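Local coordinates for protein epoxyqueuosine reductase (Streptococcus thermophilus, PDB 5D6S) that binds cobalamin and two [4Fe-4S] clusters within a single chain and belongs to the QueG family, at residues A[236-241]-A[254-259]; A[259-264]-A[319-324]; A[291-296]-A[326-331]. All blocks are in the same frame, centred on the assembly; numbering follows the deposited sequence.

Contact 1: A[236-241]-A[254-259]; sequences RCLSFQ and KKIKTV. With SF4 (iron/sulfur cluster), chain G.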
ATOM      1  N   ARG A 236     -11.554  -5.110  -4.524  1.00 44.87           N
ATOM      2  CA  ARG A 236     -12.212  -4.895  -3.207  1.00 41.45           C
ATOM      3  C   ARG A 236     -11.234  -4.779  -2.034  1.00 41.66           C
ATOM      4  O   ARG A 236     -11.637  -4.708  -0.892  1.00 41.95           O
ATOM      5  CB  ARG A 236     -13.223  -5.991  -2.901  1.00 40.16           C
ATOM      6  CG  ARG A 236     -14.329  -6.107  -3.941  1.00 45.78           C
ATOM      7  CD  ARG A 236     -15.344  -7.222  -3.660  1.00 49.16           C
ATOM      8  NE  ARG A 236     -15.707  -7.260  -2.241  1.00 50.41           N
ATOM      9  CZ  ARG A 236     -16.572  -6.437  -1.659  1.00 51.57           C
ATOM     10  NH1 ARG A 236     -17.235  -5.497  -2.368  1.00 55.43           N
ATOM     11  NH2 ARG A 236     -16.788  -6.550  -0.365  1.00 46.87           N
ATOM     12  N   CYS A 237      -9.945  -4.759  -2.304  1.00 46.98           N
ATOM     13  CA  CYS A 237      -9.004  -4.435  -1.240  1.00 54.23           C
ATOM     14  C   CYS A 237      -9.144  -2.945  -0.877  1.00 55.28           C
ATOM     15  O   CYS A 237      -9.166  -2.084  -1.752  1.00 55.96           O
ATOM     16  CB  CYS A 237      -7.540  -4.714  -1.626  1.00 51.01           C
ATOM     17  SG  CYS A 237      -6.462  -4.663  -0.159  1.00 57.49           S
ATOM     18  N   LEU A 238      -9.218  -2.650   0.410  1.00 51.97           N
ATOM     19  CA  LEU A 238      -9.231  -1.275   0.866  1.00 52.55           C
ATOM     20  C   LEU A 238      -7.924  -0.583   0.565  1.00 55.16           C
ATOM     21  O   LEU A 238      -7.893   0.645   0.445  1.00 54.37           O
ATOM     22  CB  LEU A 238      -9.493  -1.211   2.364  1.00 52.96           C
ATOM     23  CG  LEU A 238     -10.862  -1.704   2.849  1.00 52.46           C
ATOM     24  CD1 LEU A 238     -10.944  -1.472   4.343  1.00 53.80           C
ATOM     25  CD2 LEU A 238     -12.007  -1.019   2.143  1.00 51.00           C
ATOM     26  N   SER A 239      -6.826  -1.334   0.470  1.00 54.44           N
ATOM     27  CA  SER A 239      -5.549  -0.693   0.113  1.00 55.39           C
ATOM     28  C   SER A 239      -5.669  -0.070  -1.265  1.00 54.13           C
ATOM     29  O   SER A 239      -5.156   1.025  -1.536  1.00 58.01           O
ATOM     30  CB  SER A 239      -4.395  -1.681   0.125  1.00 55.09           C
ATOM     31  OG  SER A 239      -3.154  -1.009  -0.093  1.00 55.29           O
ATOM     32  N   PHE A 240      -6.387  -0.773  -2.137  1.00 49.94           N
ATOM     33  CA  PHE A 240      -6.639  -0.302  -3.482  1.00 43.93           C
ATOM     34  C   PHE A 240      -7.590   0.857  -3.425  1.00 44.19           C
ATOM     35  O   PHE A 240      -7.362   1.875  -4.060  1.00 51.69           O
ATOM     36  CB  PHE A 240      -7.200  -1.435  -4.361  1.00 44.99           C
ATOM     37  CG  PHE A 240      -7.661  -0.981  -5.718  1.00 41.88           C
ATOM     38  CD1 PHE A 240      -6.777  -0.372  -6.599  1.00 41.28           C
ATOM     39  CD2 PHE A 240      -8.979  -1.103  -6.089  1.00 37.63           C
ATOM     40  CE1 PHE A 240      -7.209   0.061  -7.843  1.00 34.03           C
ATOM     41  CE2 PHE A 240      -9.414  -0.633  -7.303  1.00 35.22           C
ATOM     42  CZ  PHE A 240      -8.539  -0.070  -8.188  1.00 30.42           C
ATOM     43  N   GLN A 241      -8.658   0.715  -2.661  1.00 47.52           N
ATOM     44  CA  GLN A 241      -9.694   1.734  -2.657  1.00 46.56           C
ATOM     45  C   GLN A 241      -9.125   3.080  -2.220  1.00 43.55           C
ATOM     46  O   GLN A 241      -9.461   4.124  -2.795  1.00 51.34           O
ATOM     47  CB  GLN A 241     -10.852   1.340  -1.771  1.00 44.16           C
ATOM     48  CG  GLN A 241     -11.768   0.290  -2.370  1.00 48.29           C
ATOM     49  CD  GLN A 241     -12.379   0.634  -3.712  1.00 44.96           C
ATOM     50  OE1 GLN A 241     -12.388  -0.186  -4.594  1.00 40.79           O
ATOM     51  NE2 GLN A 241     -12.928   1.828  -3.857  1.00 54.30           N
ATOM     52  N   LYS A 254     -17.252   3.699   4.862  1.00 56.24           N
ATOM     53  CA  LYS A 254     -17.385   3.389   6.283  1.00 60.15           C
ATOM     54  C   LYS A 254     -16.206   2.508   6.753  1.00 59.24           C
ATOM     55  O   LYS A 254     -15.670   2.674   7.847  1.00 56.71           O
ATOM     56  CB  LYS A 254     -18.708   2.690   6.509  1.00 65.54           C
ATOM     57  CG  LYS A 254     -19.234   2.789   7.915  1.00 78.28           C
ATOM     58  CD  LYS A 254     -20.535   2.000   8.037  1.00 94.59           C
ATOM     59  CE  LYS A 254     -20.922   1.763   9.493  1.00101.27           C
ATOM     60  NZ  LYS A 254     -22.150   0.924   9.605  1.00103.38           N
ATOM     61  N   LYS A 255     -15.757   1.622   5.876  1.00 55.21           N
ATOM     62  CA  LYS A 255     -14.789   0.616   6.251  1.00 51.54           C
ATOM     63  C   LYS A 255     -13.340   1.043   6.340  1.00 49.04           C
ATOM     64  O   LYS A 255     -12.546   0.350   6.983  1.00 46.75           O
ATOM     65  CB  LYS A 255     -14.897  -0.580   5.306  1.00 53.74           C
ATOM     66  CG  LYS A 255     -16.301  -1.163   5.265  1.00 56.03           C
ATOM     67  CD  LYS A 255     -16.336  -2.474   4.510  1.00 55.27           C
ATOM     68  CE  LYS A 255     -17.704  -3.100   4.588  1.00 55.05           C
ATOM     69  NZ  LYS A 255     -17.789  -4.318   3.738  1.00 52.82           N
ATOM     70  N   ILE A 256     -12.951   2.127   5.687  1.00 50.17           N
ATOM     71  CA  ILE A 256     -11.558   2.583   5.826  1.00 47.23           C
ATOM     72  C   ILE A 256     -11.383   3.245   7.178  1.00 51.96           C
ATOM     73  O   ILE A 256     -10.250   3.575   7.563  1.00 61.94           O
ATOM     74  CB  ILE A 256     -11.067   3.524   4.722  1.00 47.55           C
ATOM     75  CG1 ILE A 256     -11.817   4.854   4.728  1.00 51.97           C
ATOM     76  CG2 ILE A 256     -11.247   2.890   3.353  1.00 55.18           C
ATOM     77  CD1 ILE A 256     -11.161   5.918   3.866  1.00 45.21           C
ATOM     78  N   LYS A 257     -12.488   3.387   7.923  1.00 55.89           N
ATOM     79  CA  LYS A 257     -12.478   4.016   9.253  1.00 51.78           C
ATOM     80  C   LYS A 257     -11.699   5.298   9.158  1.00 47.75           C
ATOM     81  O   LYS A 257     -12.104   6.194   8.426  1.00 55.05           O
ATOM     82  CB  LYS A 257     -11.920   3.065  10.307  1.00 59.55           C
ATOM     83  CG  LYS A 257     -12.818   1.868  10.608  1.00 61.36           C
ATOM     84  CD  LYS A 257     -12.366   1.166  11.878  1.00 72.34           C
ATOM     85  CE  LYS A 257     -13.501   0.404  12.560  1.00 83.60           C
ATOM     86  NZ  LYS A 257     -13.876  -0.826  11.818  1.00 80.02           N
ATOM     87  N   THR A 258     -10.547   5.368   9.805  1.00 53.05           N
ATOM     88  CA  THR A 258      -9.684   6.563   9.722  1.00 53.37           C
ATOM     89  C   THR A 258      -8.372   6.287   9.006  1.00 48.46           C
ATOM     90  O   THR A 258      -7.492   7.116   8.973  1.00 52.14           O
ATOM     91  CB  THR A 258      -9.367   7.116  11.133  1.00 59.65           C
ATOM     92  OG1 THR A 258      -8.672   6.123  11.903  1.00 61.34           O
ATOM     93  CG2 THR A 258     -10.656   7.496  11.846  1.00 58.88           C
ATOM     94  N   VAL A 259      -8.247   5.116   8.408  1.00 56.21           N
ATOM     95  CA  VAL A 259      -7.028   4.758   7.680  1.00 53.50           C
ATOM     96  C   VAL A 259      -7.136   5.319   6.277  1.00 56.10           C
ATOM     97  O   VAL A 259      -7.835   4.737   5.436  1.00 59.76           O
ATOM     98  CB  VAL A 259      -6.813   3.228   7.623  1.00 51.35           C
ATOM     99  CG1 VAL A 259      -5.515   2.917   6.920  1.00 53.34           C
ATOM    100  CG2 VAL A 259      -6.757   2.634   9.026  1.00 51.35           C
TER
HETATM  101 FE1  SF4 G 402      -6.932  -5.717   1.622  1.00 53.29          FE
HETATM  102 FE2  SF4 G 402      -7.390  -5.049   4.070  1.00 64.39          FE
HETATM  103 FE3  SF4 G 402      -5.905  -7.128   3.540  1.00 60.87          FE
HETATM  104 FE4  SF4 G 402      -8.439  -7.234   3.135  1.00 57.24          FE
HETATM  105  S1  SF4 G 402      -7.460  -6.970   4.954  1.00 59.95           S
HETATM  106  S2  SF4 G 402      -6.914  -7.819   1.837  1.00 56.03           S
HETATM  107  S3  SF4 G 402      -8.779  -5.191   2.544  1.00 57.79           S
HETATM  108  S4  SF4 G 402      -5.513  -5.112   3.066  1.00 54.43           S

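Contact 2: A[259-264]-A[319-324]; sequences VIYGCD and NILQRN. With SF4 (iron/sulfur cluster), chain G.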
ATOM      1  N   VAL A 259      -8.247   5.116   8.408  1.00 56.21           N
ATOM      2  CA  VAL A 259      -7.028   4.758   7.680  1.00 53.50           C
ATOM      3  C   VAL A 259      -7.136   5.319   6.277  1.00 56.10           C
ATOM      4  O   VAL A 259      -7.835   4.737   5.436  1.00 59.76           O
ATOM      5  CB  VAL A 259      -6.813   3.228   7.623  1.00 51.35           C
ATOM      6  CG1 VAL A 259      -5.515   2.917   6.920  1.00 53.34           C
ATOM      7  CG2 VAL A 259      -6.757   2.634   9.026  1.00 51.35           C
ATOM      8  N   ILE A 260      -6.440   6.431   6.034  1.00 48.72           N
ATOM      9  CA  ILE A 260      -6.572   7.170   4.788  1.00 51.86           C
ATOM     10  C   ILE A 260      -5.610   6.749   3.693  1.00 53.38           C
ATOM     11  O   ILE A 260      -5.613   7.313   2.606  1.00 57.37           O
ATOM     12  CB  ILE A 260      -6.404   8.691   4.985  1.00 51.18           C
ATOM     13  CG1 ILE A 260      -4.981   9.043   5.373  1.00 46.31           C
ATOM     14  CG2 ILE A 260      -7.433   9.222   5.978  1.00 53.03           C
ATOM     15  CD1 ILE A 260      -4.756  10.520   5.627  1.00 46.86           C
ATOM     16  N   TYR A 261      -4.793   5.753   3.966  1.00 55.68           N
ATOM     17  CA  TYR A 261      -3.900   5.179   2.945  1.00 55.70           C
ATOM     18  C   TYR A 261      -3.485   3.750   3.323  1.00 53.06           C
ATOM     19  O   TYR A 261      -2.919   3.513   4.384  1.00 47.55           O
ATOM     20  CB  TYR A 261      -2.646   6.036   2.734  1.00 53.47           C
ATOM     21  CG  TYR A 261      -1.878   5.604   1.516  1.00 55.82           C
ATOM     22  CD1 TYR A 261      -2.305   5.966   0.252  1.00 56.42           C
ATOM     23  CD2 TYR A 261      -0.752   4.784   1.617  1.00 57.51           C
ATOM     24  CE1 TYR A 261      -1.639   5.541  -0.891  1.00 57.79           C
ATOM     25  CE2 TYR A 261      -0.065   4.372   0.482  1.00 57.07           C
ATOM     26  CZ  TYR A 261      -0.529   4.745  -0.777  1.00 56.60           C
ATOM     27  OH  TYR A 261       0.102   4.318  -1.929  1.00 60.92           O
ATOM     28  N   GLY A 262      -3.793   2.796   2.456  1.00 58.14           N
ATOM     29  CA  GLY A 262      -3.461   1.404   2.723  1.00 54.99           C
ATOM     30  C   GLY A 262      -4.398   0.760   3.725  1.00 57.41           C
ATOM     31  O   GLY A 262      -5.343   1.387   4.224  1.00 56.75           O
ATOM     32  N   CYS A 263      -4.137  -0.524   3.967  1.00 54.93           N
ATOM     33  CA  CYS A 263      -4.823  -1.331   4.932  1.00 50.65           C
ATOM     34  C   CYS A 263      -3.813  -2.343   5.462  1.00 52.05           C
ATOM     35  O   CYS A 263      -3.078  -2.957   4.685  1.00 61.29           O
ATOM     36  CB  CYS A 263      -6.023  -2.021   4.263  1.00 54.28           C
ATOM     37  SG  CYS A 263      -6.965  -3.182   5.267  1.00 56.85           S
ATOM     38  N   ASP A 264      -3.841  -2.566   6.770  1.00 52.04           N
ATOM     39  CA  ASP A 264      -2.987  -3.559   7.417  1.00 56.73           C
ATOM     40  C   ASP A 264      -3.757  -4.646   8.168  1.00 60.67           C
ATOM     41  O   ASP A 264      -3.160  -5.471   8.842  1.00 69.07           O
ATOM     42  CB  ASP A 264      -2.031  -2.857   8.362  1.00 57.84           C
ATOM     43  CG  ASP A 264      -0.997  -2.040   7.614  1.00 61.38           C
ATOM     44  OD1 ASP A 264      -1.396  -1.140   6.845  1.00 66.78           O
ATOM     45  OD2 ASP A 264       0.197  -2.311   7.784  1.00 62.22           O
ATOM     46  N   ASN A 319      -4.834  14.568  -3.908  1.00 42.93           N
ATOM     47  CA  ASN A 319      -6.279  14.474  -4.072  1.00 40.22           C
ATOM     48  C   ASN A 319      -6.918  13.187  -3.554  1.00 42.51           C
ATOM     49  O   ASN A 319      -7.947  13.240  -2.856  1.00 45.62           O
ATOM     50  CB  ASN A 319      -6.662  14.717  -5.497  1.00 41.96           C
ATOM     51  CG  ASN A 319      -6.593  16.197  -5.898  1.00 42.25           C
ATOM     52  OD1 ASN A 319      -6.391  17.091  -5.102  1.00 45.34           O
ATOM     53  ND2 ASN A 319      -6.783  16.432  -7.167  1.00 43.54           N
ATOM     54  N   ILE A 320      -6.326  12.038  -3.841  1.00 41.76           N
ATOM     55  CA  ILE A 320      -6.887  10.809  -3.292  1.00 47.10           C
ATOM     56  C   ILE A 320      -6.819  10.786  -1.750  1.00 44.24           C
ATOM     57  O   ILE A 320      -7.746  10.350  -1.070  1.00 47.99           O
ATOM     58  CB  ILE A 320      -6.240   9.536  -3.854  1.00 49.93           C
ATOM     59  CG1 ILE A 320      -4.723   9.578  -3.733  1.00 50.01           C
ATOM     60  CG2 ILE A 320      -6.661   9.305  -5.288  1.00 47.27           C
ATOM     61  CD1 ILE A 320      -4.117   8.206  -3.839  1.00 53.48           C
ATOM     62  N   LEU A 321      -5.755  11.337  -1.207  1.00 43.53           N
ATOM     63  CA  LEU A 321      -5.628  11.413   0.241  1.00 46.79           C
ATOM     64  C   LEU A 321      -6.609  12.380   0.865  1.00 47.56           C
ATOM     65  O   LEU A 321      -7.196  12.063   1.884  1.00 55.96           O
ATOM     66  CB  LEU A 321      -4.193  11.779   0.630  1.00 52.20           C
ATOM     67  CG  LEU A 321      -3.145  10.817   0.047  1.00 49.29           C
ATOM     68  CD1 LEU A 321      -1.764  11.199   0.526  1.00 51.72           C
ATOM     69  CD2 LEU A 321      -3.453   9.384   0.456  1.00 47.21           C
ATOM     70  N   GLN A 322      -6.820  13.550   0.257  1.00 45.22           N
ATOM     71  CA  GLN A 322      -7.775  14.501   0.817  1.00 45.73           C
ATOM     72  C   GLN A 322      -9.203  13.961   0.727  1.00 49.55           C
ATOM     73  O   GLN A 322      -9.993  14.147   1.650  1.00 54.11           O
ATOM     74  CB  GLN A 322      -7.623  15.868   0.164  1.00 47.10           C
ATOM     75  CG  GLN A 322      -6.295  16.516   0.555  1.00 49.74           C
ATOM     76  CD  GLN A 322      -6.044  17.873  -0.078  1.00 44.82           C
ATOM     77  OE1 GLN A 322      -6.548  18.173  -1.164  1.00 42.56           O
ATOM     78  NE2 GLN A 322      -5.237  18.696   0.594  1.00 43.55           N
ATOM     79  N   ARG A 323      -9.530  13.278  -0.375  1.00 45.59           N
ATOM     80  CA  ARG A 323     -10.802  12.579  -0.445  1.00 46.68           C
ATOM     81  C   ARG A 323     -10.944  11.656   0.781  1.00 47.62           C
ATOM     82  O   ARG A 323     -11.963  11.646   1.447  1.00 41.36           O
ATOM     83  CB  ARG A 323     -10.932  11.743  -1.758  1.00 51.64           C
ATOM     84  CG  ARG A 323     -11.920  10.591  -1.607  1.00 48.56           C
ATOM     85  CD  ARG A 323     -12.416   9.916  -2.861  1.00 53.15           C
ATOM     86  NE  ARG A 323     -11.624   8.876  -3.564  1.00 53.97           N
ATOM     87  CZ  ARG A 323     -10.509   8.269  -3.177  1.00 56.19           C
ATOM     88  NH1 ARG A 323      -9.903   8.504  -2.025  1.00 62.69           N
ATOM     89  NH2 ARG A 323      -9.971   7.389  -3.990  1.00 54.97           N
ATOM     90  N   ASN A 324      -9.917  10.836   1.015  1.00 46.52           N
ATOM     91  CA  ASN A 324      -9.937   9.864   2.093  1.00 51.16           C
ATOM     92  C   ASN A 324     -10.059  10.538   3.456  1.00 52.22           C
ATOM     93  O   ASN A 324     -10.738  10.040   4.347  1.00 52.98           O
ATOM     94  CB  ASN A 324      -8.667   9.005   2.078  1.00 52.04           C
ATOM     95  CG  ASN A 324      -8.541   8.187   0.816  1.00 50.93           C
ATOM     96  OD1 ASN A 324      -9.521   7.976   0.108  1.00 48.24           O
ATOM     97  ND2 ASN A 324      -7.345   7.709   0.530  1.00 50.39           N
TER
HETATM   98 FE1  SF4 G 402      -6.932  -5.717   1.622  1.00 53.29          FE
HETATM   99 FE2  SF4 G 402      -7.390  -5.049   4.070  1.00 64.39          FE
HETATM  100 FE3  SF4 G 402      -5.905  -7.128   3.540  1.00 60.87          FE
HETATM  101 FE4  SF4 G 402      -8.439  -7.234   3.135  1.00 57.24          FE
HETATM  102  S1  SF4 G 402      -7.460  -6.970   4.954  1.00 59.95           S
HETATM  103  S2  SF4 G 402      -6.914  -7.819   1.837  1.00 56.03           S
HETATM  104  S3  SF4 G 402      -8.779  -5.191   2.544  1.00 57.79           S
HETATM  105  S4  SF4 G 402      -5.513  -5.112   3.066  1.00 54.43           S

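Contact 3: A[291-296]-A[326-331]; sequences PELLPF and IIALAN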
ATOM      1  N   PRO A 291      -1.648  11.902  10.436  1.00 59.47           N
ATOM      2  CA  PRO A 291      -1.821  13.304  10.135  1.00 54.54           C
ATOM      3  C   PRO A 291      -3.115  13.875  10.625  1.00 51.25           C
ATOM      4  O   PRO A 291      -4.140  13.199  10.675  1.00 62.06           O
ATOM      5  CB  PRO A 291      -1.748  13.346   8.611  1.00 54.12           C
ATOM      6  CG  PRO A 291      -2.233  12.022   8.180  1.00 52.15           C
ATOM      7  CD  PRO A 291      -1.850  11.054   9.242  1.00 56.40           C
ATOM      8  N   GLU A 292      -3.033  15.126  11.035  1.00 62.73           N
ATOM      9  CA  GLU A 292      -4.185  15.869  11.511  1.00 63.78           C
ATOM     10  C   GLU A 292      -5.000  16.182  10.263  1.00 53.46           C
ATOM     11  O   GLU A 292      -4.476  16.719   9.285  1.00 56.05           O
ATOM     12  CB  GLU A 292      -3.732  17.151  12.237  1.00 68.45           C
ATOM     13  CG  GLU A 292      -2.893  16.914  13.509  1.00 68.65           C
ATOM     14  CD  GLU A 292      -2.308  18.200  14.082  1.00 71.97           C
ATOM     15  OE1 GLU A 292      -2.824  18.718  15.107  1.00 77.59           O
ATOM     16  OE2 GLU A 292      -1.363  18.729  13.474  1.00 77.86           O
ATOM     17  N   LEU A 293      -6.273  15.820  10.290  1.00 49.93           N
ATOM     18  CA  LEU A 293      -7.086  15.782   9.080  1.00 46.10           C
ATOM     19  C   LEU A 293      -7.443  17.161   8.521  1.00 47.41           C
ATOM     20  O   LEU A 293      -7.217  17.410   7.343  1.00 47.23           O
ATOM     21  CB  LEU A 293      -8.352  14.969   9.326  1.00 51.19           C
ATOM     22  CG  LEU A 293      -8.002  13.503   9.699  1.00 51.72           C
ATOM     23  CD1 LEU A 293      -9.178  12.819  10.375  1.00 51.46           C
ATOM     24  CD2 LEU A 293      -7.548  12.734   8.474  1.00 50.60           C
ATOM     25  N   LEU A 294      -7.977  18.065   9.341  1.00 42.55           N
ATOM     26  CA  LEU A 294      -8.411  19.351   8.820  1.00 39.05           C
ATOM     27  C   LEU A 294      -7.223  20.171   8.318  1.00 44.34           C
ATOM     28  O   LEU A 294      -7.338  20.863   7.281  1.00 43.55           O
ATOM     29  CB  LEU A 294      -9.237  20.121   9.848  1.00 40.91           C
ATOM     30  CG  LEU A 294     -10.627  19.531  10.090  1.00 42.80           C
ATOM     31  CD1 LEU A 294     -11.185  20.018  11.418  1.00 44.91           C
ATOM     32  CD2 LEU A 294     -11.561  19.877   8.929  1.00 42.82           C
ATOM     33  N   PRO A 295      -6.072  20.096   9.021  1.00 44.89           N
ATOM     34  CA  PRO A 295      -4.895  20.788   8.468  1.00 49.39           C
ATOM     35  C   PRO A 295      -4.436  20.125   7.184  1.00 53.19           C
ATOM     36  O   PRO A 295      -4.017  20.817   6.243  1.00 51.15           O
ATOM     37  CB  PRO A 295      -3.831  20.646   9.564  1.00 46.05           C
ATOM     38  CG  PRO A 295      -4.599  20.459  10.832  1.00 51.13           C
ATOM     39  CD  PRO A 295      -5.878  19.730  10.434  1.00 49.11           C
ATOM     40  N   PHE A 296      -4.552  18.801   7.123  1.00 51.50           N
ATOM     41  CA  PHE A 296      -4.280  18.077   5.877  1.00 50.31           C
ATOM     42  C   PHE A 296      -5.138  18.553   4.697  1.00 51.80           C
ATOM     43  O   PHE A 296      -4.641  18.688   3.581  1.00 50.70           O
ATOM     44  CB  PHE A 296      -4.508  16.603   6.068  1.00 51.15           C
ATOM     45  CG  PHE A 296      -3.979  15.770   4.951  1.00 55.51           C
ATOM     46  CD1 PHE A 296      -2.620  15.587   4.802  1.00 53.45           C
ATOM     47  CD2 PHE A 296      -4.844  15.176   4.043  1.00 61.65           C
ATOM     48  CE1 PHE A 296      -2.122  14.827   3.771  1.00 54.24           C
ATOM     49  CE2 PHE A 296      -4.359  14.394   3.022  1.00 57.18           C
ATOM     50  CZ  PHE A 296      -2.994  14.213   2.890  1.00 58.56           C
ATOM     51  N   ILE A 326     -11.546  13.362   4.055  1.00 44.58           N
ATOM     52  CA  ILE A 326     -12.961  13.761   4.200  1.00 41.40           C
ATOM     53  C   ILE A 326     -13.756  12.565   4.680  1.00 43.63           C
ATOM     54  O   ILE A 326     -14.601  12.671   5.574  1.00 51.14           O
ATOM     55  CB  ILE A 326     -13.538  14.299   2.900  1.00 41.45           C
ATOM     56  CG1 ILE A 326     -12.926  15.665   2.609  1.00 41.51           C
ATOM     57  CG2 ILE A 326     -15.047  14.426   3.006  1.00 44.76           C
ATOM     58  CD1 ILE A 326     -13.051  16.060   1.166  1.00 40.99           C
ATOM     59  N   ILE A 327     -13.437  11.406   4.134  1.00 42.67           N
ATOM     60  CA  ILE A 327     -14.118  10.210   4.554  1.00 45.54           C
ATOM     61  C   ILE A 327     -13.833   9.898   6.024  1.00 48.66           C
ATOM     62  O   ILE A 327     -14.737   9.479   6.761  1.00 50.44           O
ATOM     63  CB  ILE A 327     -13.777   9.041   3.648  1.00 45.11           C
ATOM     64  CG1 ILE A 327     -14.380   9.302   2.258  1.00 51.74           C
ATOM     65  CG2 ILE A 327     -14.338   7.749   4.219  1.00 47.15           C
ATOM     66  CD1 ILE A 327     -13.833   8.424   1.143  1.00 50.90           C
ATOM     67  N   ALA A 328     -12.586  10.057   6.438  1.00 44.56           N
ATOM     68  CA  ALA A 328     -12.212   9.789   7.823  1.00 46.27           C
ATOM     69  C   ALA A 328     -12.995  10.708   8.736  1.00 50.13           C
ATOM     70  O   ALA A 328     -13.634  10.256   9.693  1.00 48.39           O
ATOM     71  CB  ALA A 328     -10.718  10.018   8.022  1.00 49.01           C
ATOM     72  N   LEU A 329     -12.969  12.005   8.422  1.00 49.78           N
ATOM     73  CA  LEU A 329     -13.752  12.975   9.188  1.00 47.43           C
ATOM     74  C   LEU A 329     -15.237  12.596   9.283  1.00 48.54           C
ATOM     75  O   LEU A 329     -15.854  12.781  10.331  1.00 50.28           O
ATOM     76  CB  LEU A 329     -13.621  14.359   8.586  1.00 41.46           C
ATOM     77  CG  LEU A 329     -12.252  14.938   8.823  1.00 44.92           C
ATOM     78  CD1 LEU A 329     -12.105  16.213   7.998  1.00 50.05           C
ATOM     79  CD2 LEU A 329     -12.017  15.221  10.290  1.00 43.43           C
ATOM     80  N   ALA A 330     -15.806  12.066   8.202  1.00 41.40           N
ATOM     81  CA  ALA A 330     -17.176  11.624   8.272  1.00 44.45           C
ATOM     82  C   ALA A 330     -17.317  10.396   9.198  1.00 48.69           C
ATOM     83  O   ALA A 330     -18.236  10.310   9.995  1.00 50.33           O
ATOM     84  CB  ALA A 330     -17.688  11.320   6.882  1.00 47.05           C
ATOM     85  N   ASN A 331     -16.390   9.451   9.089  1.00 49.56           N
ATOM     86  CA  ASN A 331     -16.378   8.284   9.970  1.00 51.65           C
ATOM     87  C   ASN A 331     -16.183   8.603  11.454  1.00 53.50           C
ATOM     88  O   ASN A 331     -16.670   7.871  12.311  1.00 61.25           O
ATOM     89  CB  ASN A 331     -15.307   7.292   9.515  1.00 51.06           C
ATOM     90  CG  ASN A 331     -15.727   6.553   8.274  1.00 53.55           C
ATOM     91  OD1 ASN A 331     -16.932   6.520   7.934  1.00 48.04           O
ATOM     92  ND2 ASN A 331     -14.761   5.967   7.573  1.00 48.43           N
TER

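Contact 1: A[236-241]-A[254-259]
L238 spreads the two branches of its isobutyl group over the chain at K255 and I256. With CG anti to the carbonyl carbon (chi1 -65°), the side chain extends from the first turn of helix 238-243 toward these two residues. CD1 of L238 reaches the backbone there, 3.6 Å from K255 O, and also lies 4.2 Å from K255 CB. The other methyl, L238 CD2, meets I256 CG2 at 4.2 Å, and these two side chains cross at a slant, one branch touching one branch.

The base of the same leucine faces the cluster, its CB 4.0 Å from S3 of SF4. Both segments fall within the 4Fe-4S double cluster binding domain, in which C237 SG binds iron FE1 at 2.1 Å. C237 is also the N-cap of the helix, and its SG accepts a weak hydrogen bond from S239 N. C237 thus both caps the helix and binds iron; close by, S239 OG hydrogen-bonds cobalamin.

Beyond CB the extended chain of K255 leads away from the leucine, to P222 O, which NZ hydrogen-bonds, and to a salt bridge with E251. R236 is salt-bridged to the same carboxylate, which probably offsets the like charges of R236 NH2 and K255 NZ, 4.8 Å apart. Beyond I256 the chain reverses in a type II' turn to V259, with K257 at positive phi.

Contact 2: A[259-264]-A[319-324]
I260 is the first residue of 259-264 to meet helix 318-331, and it does so at N324. Its CB lies 3.7 Å from N324 CB, and its CG2 branch rests alongside the helix backbone, 3.8 Å from N324 O. The carbonyl of I260 takes the polar part of the contact: N324 ND2 donates to I260 O at 2.7 Å with an N-H...O angle of 145°. The donor stands 36° out of the carbonyl plane, and the oxygen in turn is tilted from the plane of the asparagine amide. L321 CD2 lies 3.7 Å from I260 O.

At Y261 the contact turns apolar. CG lies anti to the backbone N (chi1 -169°), which carries the ring beside L321, whose CD2 approaches CD1 of the tyrosine at 3.6 Å, obliquely to the ring. The phenol oxygen has a weak hydrogen bond to W315.

G262, at positive phi, takes the chain away from the helix, its N bonded to T242 OG1. C263 then reaches the cluster, SG binding iron FE2 of SF4 at 2.3 Å, while its N donates to cobalamin. D264 is the N-cap residue of helix 265-268, and its OD1 is bonded to T120.

N324 ND2 also donates to T242 O, so one buried amide nitrogen serves two backbone carbonyls. This double use probably restrains the rotation of the amide and ties the cluster-binding loop, the chain at T242 and helix 318-331 together at a single side chain.

Contact 3: A[291-296]-A[326-331]
L293 and L329 form the dense centre of this contact, their side chains running past one another in opposite senses. L293 CD1 lies 3.7 Å from L329 CD2, and the same methyl of L329 comes within 3.8 Å of L293 CB, so that it is laid along the inner part of the other leucine. CD1 of L293 also reaches the methyl of A328, 4.0 Å from its CB, while L293 CD2 touches that methyl from the second branch at 4.2 Å. Both methyls of L293 thus rest on A328, next to L329. Everything here is buried and apolar.

Toward the partly exposed L294 the packing thins. L294 CG is anti to the carbonyl carbon (chi1 -71°), which brings its branched end nearer to helix 318-331, yet a single close approach results: L294 CD2 to L329 CD1 at 3.8 Å, the two side chains slanting across each other. L294 leans on K340 as well, and L329 on D334. The polar residues at the margins bond outside the contact, E292 to T112 and N331 to the carbonyl of R253.

The short helix 293-296, with E292 at its N-cap, is thus packed through L293 and L294 against A328 and L329 of the C-terminal part of helix 318-331. That helix leads into the all-helical C-terminal region, whose run of successive helices is consistent with the HEAT-like repeats of QueG proteins.

How the contacts relate
Contacts 1 and 2 follow one another along the chain, share V259 and lie with centres 8 Å apart. Both reach the same SF4, and they meet beside it where L238 CB lies 4.0 Å from C263 CB; both also contribute to the cobalamin pocket. Contact 3 lies farther out, its centre 10 Å from that of contact 2 and 14 Å from that of contact 1. It shares helix 318-331 with contact 2, and Q322 NE2 probably donates to F296 O at 3.0 Å between them. K257 O and N331 ND2, 2.8 Å apart, probably link contacts 1 and 3. Helix 318-331 thus joins the cluster-binding segments to the C-terminal helices.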